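Local coordinates for RAP1B (Serratia marcescens, PDB 4AX2), which probably protects its own cells as a type VI secretion resistance (immunity) protein, by neutralising a cognate secreted toxin of the amidase kind, at residues R68-F73 and R134-D139; E80-L85 and D121-Q126; R92-H97 and C111-H116. All coordinates share one frame; numbering follows the deposited sequence.

Interaction 1. Residues R68-F73 and R134-D139; sequences REWMPF and RTWNQD. With EDO (1,2-ethanediol), chain D.
An edge-to-face (T-shaped) tryptophan pair, W70 with W136, joins the loop that follows helix 55-67 to the first turn of helix 136-140. The planes stand at 81°, and the six-membered ring of W70 has its centroid 5.1 Å from that of the five-membered ring of W136. The benzo edge of W70 does the touching: CE3 lies 3.6 Å from W136 NE1, and CZ3 lies 3.8 Å from W136 CZ2, so the edge rests over one face of the W136 indole near its rim. W136 reaches across because its CG is anti to the backbone N (chi1 -170°), and its CD1 also packs 3.5 Å from W70 O. E69 CG lies over a face of W70.

Helix 136-140 is started by a capping box: Q138 N donates to T135 OG1 at 3.0 Å, while T135 N donates to Q138 OE1. Beside it, R134 grips D139 OD1 side-on with NE and NH2, OD1 lying within 1° of the guanidinium plane. D139 OD2 bonds to Y33 OH, tying this turn to helix 33-49. K29 of helix 26-29 makes a cation-pi contact with W136 and also touches W70, so the tryptophan pair adjoins that short helix.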
loop_
_atom_site.group_PDB
_atom_site.type_symbol
_atom_site.label_atom_id
_atom_site.label_comp_id
_atom_site.label_asym_id
_atom_site.label_seq_id
_atom_site.Cartn_x
_atom_site.Cartn_y
_atom_site.Cartn_z
ATOM N N ARG A 68 -7.697 9.761 -9.586
ATOM C CA ARG A 68 -9.038 10.260 -9.851
ATOM C C ARG A 68 -9.397 10.208 -11.344
ATOM O O ARG A 68 -10.573 10.147 -11.683
ATOM C CB ARG A 68 -9.184 11.679 -9.325
ATOM C CG ARG A 68 -8.948 11.790 -7.818
ATOM C CD ARG A 68 -9.056 13.214 -7.327
ATOM N NE ARG A 68 -8.137 14.106 -8.031
ATOM C CZ ARG A 68 -7.579 15.186 -7.500
ATOM N NH1 ARG A 68 -7.833 15.528 -6.245
ATOM N NH2 ARG A 68 -6.769 15.931 -8.232
ATOM N N GLU A 69 -8.401 10.225 -12.230
ATOM C CA GLU A 69 -8.674 10.170 -13.672
ATOM C C GLU A 69 -9.323 8.829 -14.062
ATOM O O GLU A 69 -10.021 8.765 -15.064
ATOM C CB GLU A 69 -7.392 10.422 -14.491
ATOM C CG GLU A 69 -7.620 10.472 -15.999
ATOM C CD GLU A 69 -6.457 11.036 -16.816
ATOM O OE1 GLU A 69 -5.338 11.171 -16.281
ATOM O OE2 GLU A 69 -6.663 11.335 -18.022
ATOM N N TRP A 70 -9.134 7.784 -13.254
ATOM C CA TRP A 70 -9.500 6.425 -13.666
ATOM C C TRP A 70 -10.711 5.885 -12.965
ATOM O O TRP A 70 -10.959 4.675 -12.995
ATOM C CB TRP A 70 -8.288 5.495 -13.515
ATOM C CG TRP A 70 -7.082 6.167 -14.110
ATOM C CD1 TRP A 70 -5.948 6.646 -13.451
ATOM C CD2 TRP A 70 -6.916 6.566 -15.507
ATOM N NE1 TRP A 70 -5.091 7.246 -14.339
ATOM C CE2 TRP A 70 -5.627 7.245 -15.592
ATOM C CE3 TRP A 70 -7.675 6.409 -16.661
ATOM C CZ2 TRP A 70 -5.138 7.733 -16.791
ATOM C CZ3 TRP A 70 -7.177 6.917 -17.871
ATOM C CH2 TRP A 70 -5.938 7.565 -17.930
ATOM N N MET A 71 -11.482 6.776 -12.351
ATOM C CA MET A 71 -12.733 6.406 -11.691
ATOM C C MET A 71 -13.730 7.555 -11.655
ATOM O O MET A 71 -13.339 8.719 -11.571
ATOM C CB MET A 71 -12.438 5.973 -10.246
ATOM C CG MET A 71 -11.602 6.980 -9.468
ATOM S SD MET A 71 -11.630 6.547 -7.714
ATOM C CE MET A 71 -10.411 7.726 -7.098
ATOM N N PRO A 72 -15.041 7.234 -11.667
ATOM C CA PRO A 72 -16.069 8.271 -11.566
ATOM C C PRO A 72 -16.256 8.700 -10.095
ATOM O O PRO A 72 -17.276 8.420 -9.465
ATOM C CB PRO A 72 -17.304 7.588 -12.152
ATOM C CG PRO A 72 -17.129 6.160 -11.801
ATOM C CD PRO A 72 -15.630 5.898 -11.820
ATOM N N PHE A 73 -15.223 9.361 -9.584
ATOM C CA PHE A 73 -15.067 9.707 -8.174
ATOM C C PHE A 73 -15.863 10.967 -7.855
ATOM O O PHE A 73 -15.957 11.891 -8.680
ATOM C CB PHE A 73 -13.579 9.970 -7.932
ATOM C CG PHE A 73 -13.209 10.246 -6.507
ATOM C CD1 PHE A 73 -13.464 9.314 -5.509
ATOM C CD2 PHE A 73 -12.558 11.422 -6.171
ATOM C CE1 PHE A 73 -13.077 9.553 -4.202
ATOM C CE2 PHE A 73 -12.185 11.683 -4.857
ATOM C CZ PHE A 73 -12.458 10.753 -3.866
ATOM N N ARG A 134 -17.644 -1.909 -11.036
ATOM C CA ARG A 134 -17.204 -1.824 -12.431
ATOM C C ARG A 134 -15.771 -1.309 -12.474
ATOM O O ARG A 134 -15.255 -0.790 -11.464
ATOM C CB ARG A 134 -18.161 -0.964 -13.251
ATOM C CG ARG A 134 -19.473 -1.710 -13.500
ATOM C CD ARG A 134 -20.488 -0.906 -14.279
ATOM N NE ARG A 134 -20.073 -0.630 -15.646
ATOM C CZ ARG A 134 -20.278 -1.421 -16.695
ATOM N NH1 ARG A 134 -20.900 -2.595 -16.570
ATOM N NH2 ARG A 134 -19.849 -1.035 -17.885
ATOM N N THR A 135 -15.125 -1.476 -13.626
ATOM C CA THR A 135 -13.746 -1.046 -13.814
ATOM C C THR A 135 -13.654 -0.004 -14.906
ATOM O O THR A 135 -14.565 0.128 -15.736
ATOM C CB THR A 135 -12.852 -2.235 -14.207
ATOM O OG1 THR A 135 -13.114 -2.605 -15.565
ATOM C CG2 THR A 135 -13.089 -3.437 -13.279
ATOM N N TRP A 136 -12.545 0.734 -14.928
ATOM C CA TRP A 136 -12.342 1.719 -15.985
ATOM C C TRP A 136 -12.367 1.074 -17.350
ATOM O O TRP A 136 -12.960 1.605 -18.294
ATOM C CB TRP A 136 -11.027 2.476 -15.784
ATOM C CG TRP A 136 -10.906 3.643 -16.713
ATOM C CD1 TRP A 136 -11.313 4.954 -16.501
ATOM C CD2 TRP A 136 -10.374 3.625 -18.072
ATOM N NE1 TRP A 136 -11.037 5.729 -17.601
ATOM C CE2 TRP A 136 -10.482 4.983 -18.576
ATOM C CE3 TRP A 136 -9.816 2.653 -18.876
ATOM C CZ2 TRP A 136 -10.048 5.328 -19.844
ATOM C CZ3 TRP A 136 -9.386 3.004 -20.151
ATOM C CH2 TRP A 136 -9.498 4.312 -20.621
ATOM N N ASN A 137 -11.720 -0.084 -17.488
ATOM C CA ASN A 137 -11.722 -0.795 -18.763
ATOM C C ASN A 137 -13.111 -1.168 -19.242
ATOM O O ASN A 137 -13.445 -1.008 -20.428
ATOM C CB ASN A 137 -10.843 -2.045 -18.681
ATOM C CG ASN A 137 -9.379 -1.713 -18.764
ATOM O OD1 ASN A 137 -9.008 -0.627 -19.191
ATOM N ND2 ASN A 137 -8.529 -2.661 -18.380
ATOM N N GLN A 138 -13.914 -1.666 -18.309
ATOM C CA GLN A 138 -15.313 -1.992 -18.585
ATOM C C GLN A 138 -16.087 -0.820 -19.133
ATOM O O GLN A 138 -16.870 -0.974 -20.074
ATOM C CB GLN A 138 -16.013 -2.416 -17.312
ATOM C CG GLN A 138 -16.421 -3.841 -17.296
ATOM C CD GLN A 138 -17.252 -4.147 -16.085
ATOM O OE1 GLN A 138 -16.893 -3.783 -14.951
ATOM N NE2 GLN A 138 -18.370 -4.836 -16.311
ATOM N N ASP A 139 -15.886 0.344 -18.520
ATOM C CA ASP A 139 -16.629 1.540 -18.863
ATOM C C ASP A 139 -16.103 2.301 -20.072
ATOM O O ASP A 139 -16.855 3.051 -20.680
ATOM C CB ASP A 139 -16.681 2.488 -17.666
ATOM C CG ASP A 139 -17.778 2.130 -16.687
ATOM O OD1 ASP A 139 -18.708 1.372 -17.069
ATOM O OD2 ASP A 139 -17.720 2.637 -15.539
HETATM C C1 EDO D . -24.158 -2.479 -13.109
HETATM O O1 EDO D . -24.429 -1.166 -13.643
HETATM C C2 EDO D . -23.766 -3.427 -14.236
HETATM O O2 EDO D . -22.464 -3.963 -13.993
#

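Interaction 2. Residues E80-L85 and D121-Q126; sequences EKINVL and DKLSRQ. With EDO (1,2-ethanediol), chain E.
L123 sits at the centre of the contact in an antiparallel helix pair of this all-helical fold, packed on K81, L85 and I82 of the facing helix. The segments of helices 75-89 and 118-126 run at 173° to each other, with their axes 11.0 Å apart at closest approach. That wide spacing is bridged by side chains, and no hydrogen bond crosses between the two segments. The nearest CA atoms, those of I82 and L123, are 7.9 Å apart.

L123 has far more of its surface buried here than any other residue of the contact. A chi1 of -179° swings its CG away from the backbone N and carries both methyls outward to the opposite helix, where they take different partners. CD2 lies 3.8 Å from I82 CD1, and it also packs against the backbone oxygen of K81. CD1 faces K81, an exposed residue, and lies 4.2 Å from both K81 CB and K81 CD, so the aliphatic part of the lysine flanks the leucine.

L85, one turn on from K81, meets L123 tip to tip. I82, which is buried, approaches at a slant and also touches V37 of helix 33-49 and L120 of helix 118-126, so the apolar contact extends to those helices. S124 also touches V37, which brings helix 33-49 against both partners.

On helix 118-126, S124 OG donates to D121 O at 2.7 Å, while R125 makes only a weak salt bridge to D121. R125 also donates weakly to an ethanediol that is bonded to D133. At the tip-to-tip meeting of the leucines, L85 CD2 lies 3.8 Å from L123 CD2.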
loop_
_atom_site.group_PDB
_atom_site.type_symbol
_atom_site.label_atom_id
_atom_site.label_comp_id
_atom_site.label_asym_id
_atom_site.label_seq_id
_atom_site.Cartn_x
_atom_site.Cartn_y
_atom_site.Cartn_z
ATOM N N GLU A 80 -12.580 15.613 1.033
ATOM C CA GLU A 80 -12.540 15.786 2.485
ATOM C C GLU A 80 -13.031 14.557 3.228
ATOM O O GLU A 80 -12.561 14.296 4.318
ATOM C CB GLU A 80 -13.270 17.047 2.943
ATOM C CG GLU A 80 -12.693 18.325 2.370
ATOM C CD GLU A 80 -11.204 18.536 2.649
ATOM O OE1 GLU A 80 -10.647 17.897 3.570
ATOM O OE2 GLU A 80 -10.593 19.380 1.934
ATOM N N LYS A 81 -13.959 13.799 2.660
ATOM C CA LYS A 81 -14.394 12.567 3.313
ATOM C C LYS A 81 -13.203 11.599 3.443
ATOM O O LYS A 81 -12.950 11.069 4.533
ATOM C CB LYS A 81 -15.578 11.926 2.580
ATOM C CG LYS A 81 -16.910 12.603 2.887
ATOM C CD LYS A 81 -18.112 11.802 2.404
ATOM C CE LYS A 81 -19.437 12.386 2.892
ATOM N NZ LYS A 81 -19.739 12.062 4.324
ATOM N N ILE A 82 -12.462 11.397 2.351
ATOM C CA ILE A 82 -11.218 10.593 2.387
ATOM C C ILE A 82 -10.195 11.176 3.355
ATOM O O ILE A 82 -9.588 10.466 4.127
ATOM C CB ILE A 82 -10.590 10.473 0.984
ATOM C CG1 ILE A 82 -11.423 9.530 0.110
ATOM C CG2 ILE A 82 -9.138 9.972 1.046
ATOM C CD1 ILE A 82 -11.395 8.077 0.592
ATOM N N ASN A 83 -10.024 12.498 3.324
ATOM C CA ASN A 83 -8.996 13.125 4.134
ATOM C C ASN A 83 -9.314 13.064 5.612
ATOM O O ASN A 83 -8.437 12.811 6.405
ATOM C CB ASN A 83 -8.703 14.548 3.660
ATOM C CG ASN A 83 -7.887 14.565 2.387
ATOM O OD1 ASN A 83 -7.696 13.530 1.745
ATOM N ND2 ASN A 83 -7.403 15.744 2.009
ATOM N N VAL A 84 -10.575 13.278 5.982
ATOM C CA VAL A 84 -10.980 13.087 7.379
ATOM C C VAL A 84 -10.675 11.631 7.847
ATOM O O VAL A 84 -10.134 11.425 8.934
ATOM C CB VAL A 84 -12.459 13.442 7.600
ATOM C CG1 VAL A 84 -12.924 12.960 8.963
ATOM C CG2 VAL A 84 -12.692 14.964 7.481
ATOM N N LEU A 85 -11.013 10.649 7.024
ATOM C CA LEU A 85 -10.720 9.243 7.373
ATOM C C LEU A 85 -9.213 8.991 7.520
ATOM O O LEU A 85 -8.780 8.401 8.514
ATOM C CB LEU A 85 -11.370 8.289 6.375
ATOM C CG LEU A 85 -11.246 6.805 6.742
ATOM C CD1 LEU A 85 -11.884 6.530 8.103
ATOM C CD2 LEU A 85 -11.861 5.975 5.626
ATOM N N ASP A 121 -13.210 0.603 3.384
ATOM C CA ASP A 121 -13.906 -0.256 2.428
ATOM C C ASP A 121 -15.347 0.253 2.186
ATOM O O ASP A 121 -15.799 0.353 1.042
ATOM C CB ASP A 121 -13.917 -1.716 2.851
ATOM C CG ASP A 121 -14.561 -2.610 1.807
ATOM O OD1 ASP A 121 -14.054 -2.698 0.667
ATOM O OD2 ASP A 121 -15.582 -3.218 2.132
ATOM N N LYS A 122 -16.045 0.602 3.261
ATOM C CA LYS A 122 -17.404 1.157 3.168
ATOM C C LYS A 122 -17.399 2.489 2.401
ATOM O O LYS A 122 -18.173 2.680 1.461
ATOM C CB LYS A 122 -17.977 1.344 4.584
ATOM C CG LYS A 122 -19.392 1.918 4.642
ATOM C CD LYS A 122 -20.000 1.759 6.032
ATOM C CE LYS A 122 -21.419 2.322 6.099
ATOM N NZ LYS A 122 -22.070 2.124 7.432
ATOM N N LEU A 123 -16.513 3.397 2.790
ATOM C CA LEU A 123 -16.439 4.726 2.140
ATOM C C LEU A 123 -16.078 4.632 0.665
ATOM O O LEU A 123 -16.625 5.375 -0.144
ATOM C CB LEU A 123 -15.475 5.658 2.871
ATOM C CG LEU A 123 -15.296 7.097 2.358
ATOM C CD1 LEU A 123 -16.604 7.891 2.471
ATOM C CD2 LEU A 123 -14.190 7.774 3.148
ATOM N N SER A 124 -15.186 3.703 0.318
ATOM C CA SER A 124 -14.707 3.513 -1.053
ATOM C C SER A 124 -15.829 3.181 -2.055
ATOM O O SER A 124 -15.727 3.486 -3.254
ATOM C CB SER A 124 -13.624 2.418 -1.105
ATOM O OG SER A 124 -14.141 1.106 -0.961
ATOM N N ARG A 125 -16.885 2.553 -1.554
ATOM C CA ARG A 125 -18.041 2.214 -2.361
ATOM C C ARG A 125 -18.989 3.401 -2.474
ATOM O O ARG A 125 -19.566 3.628 -3.534
ATOM C CB ARG A 125 -18.754 1.006 -1.763
ATOM C CG ARG A 125 -17.914 -0.252 -1.891
ATOM C CD ARG A 125 -18.368 -1.357 -0.954
ATOM N NE ARG A 125 -17.342 -2.392 -0.900
ATOM C CZ ARG A 125 -17.173 -3.361 -1.797
ATOM N NH1 ARG A 125 -17.986 -3.475 -2.849
ATOM N NH2 ARG A 125 -16.177 -4.236 -1.630
ATOM N N GLN A 126 -19.095 4.185 -1.402
ATOM C CA GLN A 126 -19.994 5.346 -1.363
ATOM C C GLN A 126 -19.577 6.485 -2.294
ATOM O O GLN A 126 -20.435 7.218 -2.793
ATOM C CB GLN A 126 -20.089 5.885 0.068
ATOM C CG GLN A 126 -20.658 4.879 1.054
ATOM C CD GLN A 126 -20.686 5.398 2.475
ATOM O OE1 GLN A 126 -19.780 6.118 2.899
ATOM N NE2 GLN A 126 -21.723 5.020 3.226
HETATM C C1 EDO E . -18.541 -7.118 -3.361
HETATM O O1 EDO E . -19.285 -6.054 -3.955
HETATM C C2 EDO E . -17.482 -7.579 -4.358
HETATM O O2 EDO E . -16.235 -7.004 -3.984
#

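Interaction 3. Residues R92-H97 and C111-H116. With EDO (1,2-ethanediol), chain F.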
loop_
_atom_site.group_PDB
_atom_site.type_symbol
_atom_site.label_atom_id
_atom_site.label_comp_id
_atom_site.label_asym_id
_atom_site.label_seq_id
_atom_site.Cartn_x
_atom_site.Cartn_y
_atom_site.Cartn_z
ATOM N N ARG A 92 -1.904 7.824 14.619
ATOM C CA ARG A 92 -2.062 6.969 15.771
ATOM C C ARG A 92 -0.710 6.612 16.349
ATOM O O ARG A 92 0.296 6.464 15.635
ATOM C CB ARG A 92 -2.876 5.717 15.456
ATOM C CG ARG A 92 -4.314 5.985 15.033
ATOM C CD ARG A 92 -5.128 6.816 16.022
ATOM N NE ARG A 92 -5.365 6.109 17.283
ATOM C CZ ARG A 92 -6.348 5.230 17.498
ATOM N NH1 ARG A 92 -7.213 4.914 16.533
ATOM N NH2 ARG A 92 -6.464 4.655 18.693
ATOM N N ILE A 93 -0.688 6.551 17.670
ATOM C CA ILE A 93 0.495 6.141 18.399
ATOM C C ILE A 93 0.384 4.632 18.536
ATOM O O ILE A 93 -0.612 4.112 19.058
ATOM C CB ILE A 93 0.572 6.802 19.790
ATOM C CG1 ILE A 93 0.510 8.332 19.663
ATOM C CG2 ILE A 93 1.853 6.361 20.486
ATOM C CD1 ILE A 93 0.126 9.050 20.947
ATOM N N ASN A 94 1.390 3.922 18.042
ATOM C CA ASN A 94 1.348 2.463 18.059
ATOM C C ASN A 94 1.987 1.956 19.333
ATOM O O ASN A 94 3.178 2.162 19.547
ATOM C CB ASN A 94 2.054 1.894 16.829
ATOM C CG ASN A 94 1.196 1.999 15.567
ATOM O OD1 ASN A 94 0.088 1.446 15.515
ATOM N ND2 ASN A 94 1.697 2.721 14.554
ATOM N N GLU A 95 1.187 1.290 20.163
ATOM C CA GLU A 95 1.663 0.723 21.431
ATOM C C GLU A 95 2.239 -0.660 21.159
ATOM O O GLU A 95 1.582 -1.674 21.404
ATOM C CB GLU A 95 0.520 0.627 22.451
ATOM C CG GLU A 95 -0.242 1.919 22.689
ATOM C CD GLU A 95 0.489 2.895 23.594
ATOM O OE1 GLU A 95 1.657 3.238 23.302
ATOM O OE2 GLU A 95 -0.120 3.333 24.599
ATOM N N PHE A 96 3.449 -0.687 20.607
ATOM C CA PHE A 96 4.085 -1.935 20.205
ATOM C C PHE A 96 4.440 -2.764 21.443
ATOM O O PHE A 96 4.832 -2.212 22.467
ATOM C CB PHE A 96 5.344 -1.669 19.375
ATOM C CG PHE A 96 5.071 -1.130 17.994
ATOM C CD1 PHE A 96 4.348 -1.880 17.071
ATOM C CD2 PHE A 96 5.549 0.120 17.607
ATOM C CE1 PHE A 96 4.097 -1.395 15.796
ATOM C CE2 PHE A 96 5.297 0.612 16.328
ATOM C CZ PHE A 96 4.576 -0.153 15.421
ATOM N N HIS A 97 4.302 -4.084 21.325
ATOM C CA HIS A 97 4.504 -5.013 22.439
ATOM C C HIS A 97 5.941 -5.450 22.493
ATOM O O HIS A 97 6.627 -5.458 21.467
ATOM C CB HIS A 97 3.608 -6.244 22.284
ATOM C CG HIS A 97 2.130 -5.924 22.165
ATOM N ND1 HIS A 97 1.667 -4.899 21.424
ATOM C CD2 HIS A 97 1.010 -6.559 22.700
ATOM C CE1 HIS A 97 0.325 -4.863 21.496
ATOM N NE2 HIS A 97 -0.079 -5.881 22.272
ATOM N N CYS A 111 -0.943 3.802 7.778
ATOM C CA CYS A 111 -1.488 3.869 6.427
ATOM C C CYS A 111 -1.977 2.501 5.897
ATOM O O CYS A 111 -3.048 2.413 5.266
ATOM C CB CYS A 111 -0.466 4.544 5.491
ATOM S SG CYS A 111 -0.190 6.306 5.895
ATOM N N LEU A 112 -1.228 1.435 6.187
ATOM C CA LEU A 112 -1.673 0.091 5.830
ATOM C C LEU A 112 -2.959 -0.284 6.597
ATOM O O LEU A 112 -3.867 -0.901 6.033
ATOM C CB LEU A 112 -0.557 -0.920 6.064
ATOM C CG LEU A 112 0.690 -0.750 5.209
ATOM C CD1 LEU A 112 1.729 -1.777 5.664
ATOM C CD2 LEU A 112 0.353 -0.954 3.726
ATOM N N ARG A 113 -3.056 0.120 7.865
ATOM C CA ARG A 113 -4.258 -0.179 8.671
ATOM C C ARG A 113 -5.464 0.510 8.049
ATOM O O ARG A 113 -6.525 -0.083 7.872
ATOM C CB ARG A 113 -4.075 0.263 10.126
ATOM C CG ARG A 113 -5.179 -0.223 11.047
ATOM C CD ARG A 113 -4.973 0.214 12.507
ATOM N NE ARG A 113 -3.682 -0.217 13.045
ATOM C CZ ARG A 113 -2.625 0.568 13.271
ATOM N NH1 ARG A 113 -2.671 1.863 13.047
ATOM N NH2 ARG A 113 -1.488 0.034 13.728
ATOM N N LEU A 114 -5.299 1.785 7.737
ATOM C CA LEU A 114 -6.302 2.536 6.965
ATOM C C LEU A 114 -6.720 1.790 5.710
ATOM O O LEU A 114 -7.907 1.569 5.472
ATOM C CB LEU A 114 -5.732 3.890 6.546
ATOM C CG LEU A 114 -6.545 4.663 5.481
ATOM C CD1 LEU A 114 -7.848 5.138 6.092
ATOM C CD2 LEU A 114 -5.749 5.835 4.953
ATOM N N TYR A 115 -5.733 1.410 4.910
ATOM C CA TYR A 115 -5.967 0.801 3.599
ATOM C C TYR A 115 -6.819 -0.457 3.698
ATOM O O TYR A 115 -7.599 -0.726 2.807
ATOM C CB TYR A 115 -4.616 0.493 2.947
ATOM C CG TYR A 115 -4.655 -0.172 1.604
ATOM C CD1 TYR A 115 -5.126 0.495 0.477
ATOM C CD2 TYR A 115 -4.155 -1.456 1.443
ATOM C CE1 TYR A 115 -5.119 -0.100 -0.765
ATOM C CE2 TYR A 115 -4.144 -2.063 0.211
ATOM C CZ TYR A 115 -4.636 -1.380 -0.896
ATOM O OH TYR A 115 -4.618 -1.997 -2.120
ATOM N N HIS A 116 -6.622 -1.246 4.750
ATOM C CA HIS A 116 -7.409 -2.478 4.968
ATOM C C HIS A 116 -8.643 -2.323 5.844
ATOM O O HIS A 116 -9.339 -3.315 6.126
ATOM C CB HIS A 116 -6.497 -3.560 5.548
ATOM C CG HIS A 116 -5.344 -3.936 4.635
ATOM N ND1 HIS A 116 -5.524 -4.585 3.469
ATOM C CD2 HIS A 116 -3.966 -3.719 4.756
ATOM C CE1 HIS A 116 -4.320 -4.778 2.868
ATOM N NE2 HIS A 116 -3.374 -4.253 3.664
HETATM C C1 EDO F . -7.387 -6.747 0.651
HETATM O O1 EDO F . -6.040 -6.291 0.710
HETATM C C2 EDO F . -8.299 -5.573 0.970
HETATM O O2 EDO F . -7.988 -5.057 2.267
#
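At the subunit interface of the two-chain assembly, an asparagine–arginine hydrogen bond fastens the irregular segment 92-97 to helix 107-116. R113 NH2 donates to N94 OD1 at 2.8 Å, the single hydrogen bond between the two segments. It is bent, with an N-H...O angle of 134°, and the donor sits tilted from the carbonyl plane of the amide. NH2 is the one guanidinium nitrogen bonded to OD1, NH1 standing 3.7 Å from N94 OD1, so the grip is made at one point. The amide and guanidinium planes are 53° apart, and OD1 meets the guanidinium obliquely, neither over its face nor at its edge.

The side chains come from opposite directions. R113 leaves the helix along an extended start, chi1 at -170°, then bends at chi3, which brings the guanidinium to the amide. N110, one turn earlier on the same helix, steadies both partners, its OD1 accepting from R113 NH1 and from N94 ND2, and with N94 ND2 also bonded to Q105 O both ends of this buried amide are engaged.

The second subunit adds bonds to both segments: R113 NH2 also donates to P24 O of that chain, R92 NE to its A19 O, and H116 NE2 is bonded to its E39, consistent with a role in holding the two copies together. Within the chain, C111 forms the disulfide with C45, linking this helix to helix 33-49. The other ring nitrogen of H116, ND1, is hydrogen-bonded to O2 of an ethanediol at 2.8 Å.

Interactions 1 and 3 lie on opposite sides of the chain's centre, about 29 Å apart between centres, with interaction 2 between them. Interaction 1 is a surface contact made by aromatic rings. Interaction 2 is partly buried and has no hydrogen bond across the helix pair, its side-chain contacts all apolar, whereas interaction 3, also partly buried, relies on one polar bond and alone of the three is touched by the second subunit. Packing connects them in series: F73 CZ of interaction 1 lies 4.3 Å from I82 CG1, and L85 CG of interaction 2 lies 3.8 Å from L114 CD1 of interaction 3. Helix 33-49 is a common neighbour, reached by side chains from all three.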